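Local coordinates for glutathione synthetase-like effector 30 (Gpa-GSS30-apo) (Globodera pallida, PDB 5OET), which is a glutathione synthetase-like effector of a plant-parasitic nematode, probably derived from a housekeeping enzyme that joins glycine to gamma-glutamylcysteine at the cost of ATP, at residues F493-A505 with F516-V525. Residues are numbered along the deposited sequence; the frame is centred on the assembly and turned at random.
Sequences FSRTGHMMKSKLA and FSVYDSPYLV
With CG beside the backbone N (chi1 -76°) and two further bends at chi2 and chi3, K501 folds its chain over the ring of Y519, whose own CG takes the matching position (chi1 -72°). The two form a non-hydrogen-bonded pair of an antiparallel strand pairing, in which strand 517-520 lies along strand 497-504 in the mixed sheet of this ATP-grasp-type ligase fold. K501 CD sits over one ring face, 4.0 Å from the Y519 centroid, as a CH-pi contact. K501 NZ lies above the same ring, 4.4 Å from its centroid, a cation-pi geometry. It also gives a hydrogen bond of 2.8 Å to S517 OG. K501 thus spans S517 and Y519, two residues apart on strand 517-520, whose side chains lie on its own face. At the next pair along, S502 N reaches V518 O in the carbonyl plane at 3.0 Å, while the return bond from V518 N is weak.

M500, S502 and D520 occupy the other face. Beyond D520 the second chain turns away from the pairing, and M500 follows it: its CE rests on P522 CB at 3.6 Å. H498 CD2 lies 4.1 Å from P522 CG, and F101 of helix 98-119 meets the same imidazole edge-to-face. The D520 carboxylate has three partners: OD1 accepts S521 N, and S94 OG bonds to OD2. That same oxygen receives S502 OG at 2.6 Å on its anti lone pair.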
# COMPACT_ATOMS: atom_id res chain seq x y z
N PHE A 493 23.58 8.70 15.95
CA PHE A 493 22.92 7.40 16.19
C PHE A 493 21.43 7.52 15.85
O PHE A 493 20.73 8.36 16.43
CB PHE A 493 23.03 6.97 17.65
CG PHE A 493 24.44 6.63 18.09
CD1 PHE A 493 24.96 5.36 17.89
CD2 PHE A 493 25.21 7.57 18.77
CE1 PHE A 493 26.23 5.04 18.32
CE2 PHE A 493 26.49 7.26 19.21
CZ PHE A 493 27.00 5.99 18.98
N SER A 494 20.94 6.67 14.94
CA SER A 494 19.52 6.65 14.58
C SER A 494 18.70 6.03 15.68
O SER A 494 19.25 5.42 16.59
CB SER A 494 19.31 5.84 13.30
OG SER A 494 19.44 4.45 13.53
N ARG A 495 17.38 6.17 15.59
CA ARG A 495 16.45 5.41 16.44
C ARG A 495 16.66 3.92 16.15
O ARG A 495 17.19 3.56 15.09
CB ARG A 495 14.99 5.80 16.17
CG ARG A 495 14.50 5.42 14.78
CD ARG A 495 13.00 5.63 14.58
NE ARG A 495 12.63 7.02 14.24
CZ ARG A 495 11.98 7.87 15.04
NH1 ARG A 495 11.58 7.52 16.27
NH2 ARG A 495 11.72 9.10 14.60
N THR A 496 16.28 3.07 17.09
CA THR A 496 16.27 1.63 16.86
C THR A 496 14.96 1.22 16.22
O THR A 496 13.95 1.92 16.32
CB THR A 496 16.42 0.83 18.14
OG1 THR A 496 15.65 1.46 19.16
CG2 THR A 496 17.89 0.76 18.53
N GLY A 497 15.02 0.08 15.54
CA GLY A 497 13.85 -0.56 14.94
C GLY A 497 13.87 -2.05 15.22
O GLY A 497 14.86 -2.58 15.74
N HIS A 498 12.78 -2.74 14.87
CA HIS A 498 12.68 -4.18 15.13
C HIS A 498 11.64 -4.86 14.27
O HIS A 498 10.58 -4.30 14.00
CB HIS A 498 12.37 -4.42 16.62
CG HIS A 498 11.05 -3.87 17.04
ND1 HIS A 498 10.87 -2.57 17.46
CD2 HIS A 498 9.83 -4.44 17.04
CE1 HIS A 498 9.59 -2.37 17.73
NE2 HIS A 498 8.94 -3.50 17.50
N MET A 499 11.95 -6.09 13.89
CA MET A 499 11.09 -6.92 13.07
C MET A 499 11.17 -8.35 13.56
O MET A 499 11.98 -8.65 14.45
CB MET A 499 11.58 -6.87 11.63
CG MET A 499 12.98 -7.46 11.48
SD MET A 499 13.29 -7.94 9.79
CE MET A 499 12.23 -9.35 9.68
N MET A 500 10.40 -9.23 12.95
CA MET A 500 10.42 -10.64 13.34
C MET A 500 10.12 -11.49 12.14
O MET A 500 9.44 -11.07 11.22
CB MET A 500 9.42 -10.86 14.45
CG MET A 500 9.45 -12.22 15.12
SD MET A 500 8.62 -12.19 16.73
CE MET A 500 9.96 -11.54 17.70
N LYS A 501 10.67 -12.69 12.13
CA LYS A 501 10.41 -13.66 11.08
C LYS A 501 10.22 -15.00 11.74
O LYS A 501 11.00 -15.36 12.58
CB LYS A 501 11.57 -13.71 10.07
CG LYS A 501 11.62 -12.56 9.09
CD LYS A 501 11.03 -12.87 7.71
CE LYS A 501 12.06 -13.44 6.74
NZ LYS A 501 11.49 -13.69 5.39
N SER A 502 9.15 -15.70 11.38
CA SER A 502 8.86 -17.04 11.89
C SER A 502 9.02 -18.05 10.78
O SER A 502 8.63 -17.79 9.65
CB SER A 502 7.44 -17.11 12.42
OG SER A 502 7.31 -16.29 13.56
N LYS A 503 9.61 -19.20 11.12
CA LYS A 503 9.71 -20.34 10.22
C LYS A 503 9.02 -21.51 10.87
O LYS A 503 8.82 -21.47 12.07
CB LYS A 503 11.17 -20.68 9.89
CG LYS A 503 12.04 -21.06 11.06
CD LYS A 503 13.21 -21.94 10.60
CE LYS A 503 14.26 -22.16 11.68
NZ LYS A 503 14.73 -20.87 12.27
N LEU A 504 8.65 -22.52 10.09
CA LEU A 504 8.20 -23.80 10.64
C LEU A 504 9.25 -24.45 11.52
O LEU A 504 10.44 -24.39 11.21
CB LEU A 504 7.91 -24.80 9.53
CG LEU A 504 6.72 -24.61 8.62
CD1 LEU A 504 6.60 -25.87 7.77
CD2 LEU A 504 5.44 -24.35 9.40
N ALA A 505 8.80 -25.08 12.59
CA ALA A 505 9.59 -26.02 13.36
C ALA A 505 9.33 -27.44 12.85
O ALA A 505 10.22 -28.30 12.84
CB ALA A 505 9.24 -25.89 14.83
N PHE A 516 11.26 -22.13 4.36
CA PHE A 516 10.27 -21.11 4.05
C PHE A 516 9.82 -20.39 5.32
O PHE A 516 9.43 -21.04 6.32
CB PHE A 516 9.06 -21.70 3.31
CG PHE A 516 7.86 -20.78 3.29
CD1 PHE A 516 6.97 -20.74 4.37
CD2 PHE A 516 7.65 -19.91 2.22
CE1 PHE A 516 5.89 -19.86 4.37
CE2 PHE A 516 6.57 -19.04 2.21
CZ PHE A 516 5.70 -19.01 3.29
N SER A 517 9.81 -19.06 5.26
CA SER A 517 9.58 -18.23 6.42
C SER A 517 8.52 -17.15 6.15
O SER A 517 8.02 -17.04 5.03
CB SER A 517 10.88 -17.59 6.87
OG SER A 517 11.06 -16.35 6.22
N VAL A 518 8.21 -16.36 7.17
CA VAL A 518 7.02 -15.54 7.19
C VAL A 518 7.30 -14.28 8.01
O VAL A 518 7.98 -14.33 9.01
CB VAL A 518 5.85 -16.41 7.74
CG1 VAL A 518 4.98 -15.68 8.76
CG2 VAL A 518 5.01 -16.94 6.61
N TYR A 519 6.77 -13.14 7.60
CA TYR A 519 6.97 -11.93 8.38
C TYR A 519 6.06 -11.99 9.56
O TYR A 519 4.96 -12.48 9.48
CB TYR A 519 6.69 -10.69 7.56
CG TYR A 519 7.76 -10.46 6.56
CD1 TYR A 519 8.94 -9.76 6.89
CD2 TYR A 519 7.63 -10.98 5.27
CE1 TYR A 519 9.94 -9.58 5.95
CE2 TYR A 519 8.62 -10.80 4.32
CZ TYR A 519 9.77 -10.11 4.68
OH TYR A 519 10.71 -9.98 3.72
N ASP A 520 6.52 -11.44 10.66
CA ASP A 520 5.82 -11.55 11.91
C ASP A 520 6.09 -10.27 12.69
O ASP A 520 6.83 -9.42 12.22
CB ASP A 520 6.33 -12.79 12.65
CG ASP A 520 5.35 -13.33 13.66
OD1 ASP A 520 4.52 -12.54 14.18
OD2 ASP A 520 5.40 -14.56 13.95
N SER A 521 5.49 -10.12 13.84
CA SER A 521 5.88 -9.06 14.76
C SER A 521 5.66 -9.52 16.22
O SER A 521 4.79 -10.34 16.48
CB SER A 521 5.13 -7.75 14.44
OG SER A 521 3.80 -7.81 14.90
N PRO A 522 6.46 -9.01 17.16
CA PRO A 522 6.42 -9.57 18.49
C PRO A 522 5.23 -9.06 19.29
O PRO A 522 4.83 -7.91 19.12
CB PRO A 522 7.72 -9.08 19.11
CG PRO A 522 7.91 -7.74 18.48
CD PRO A 522 7.36 -7.86 17.09
N TYR A 523 4.65 -9.95 20.10
CA TYR A 523 3.72 -9.56 21.16
C TYR A 523 4.44 -9.85 22.48
O TYR A 523 4.71 -11.00 22.81
CB TYR A 523 2.40 -10.33 21.06
CG TYR A 523 1.30 -9.76 21.93
CD1 TYR A 523 1.18 -10.14 23.27
CD2 TYR A 523 0.38 -8.85 21.41
CE1 TYR A 523 0.16 -9.63 24.07
CE2 TYR A 523 -0.63 -8.32 22.20
CZ TYR A 523 -0.74 -8.71 23.53
OH TYR A 523 -1.75 -8.19 24.31
N LEU A 524 4.74 -8.79 23.23
CA LEU A 524 5.58 -8.90 24.42
C LEU A 524 4.83 -9.42 25.62
O LEU A 524 4.25 -8.68 26.40
CB LEU A 524 6.29 -7.60 24.74
CG LEU A 524 7.22 -7.15 23.60
CD1 LEU A 524 7.86 -5.84 24.05
CD2 LEU A 524 8.26 -8.19 23.21
N VAL A 525 4.84 -10.74 25.69
CA VAL A 525 4.47 -11.52 26.85
C VAL A 525 5.29 -11.13 28.11
O VAL A 525 6.52 -11.35 28.21
CB VAL A 525 4.64 -13.01 26.46
CG1 VAL A 525 4.93 -13.90 27.65
CG2 VAL A 525 3.42 -13.48 25.67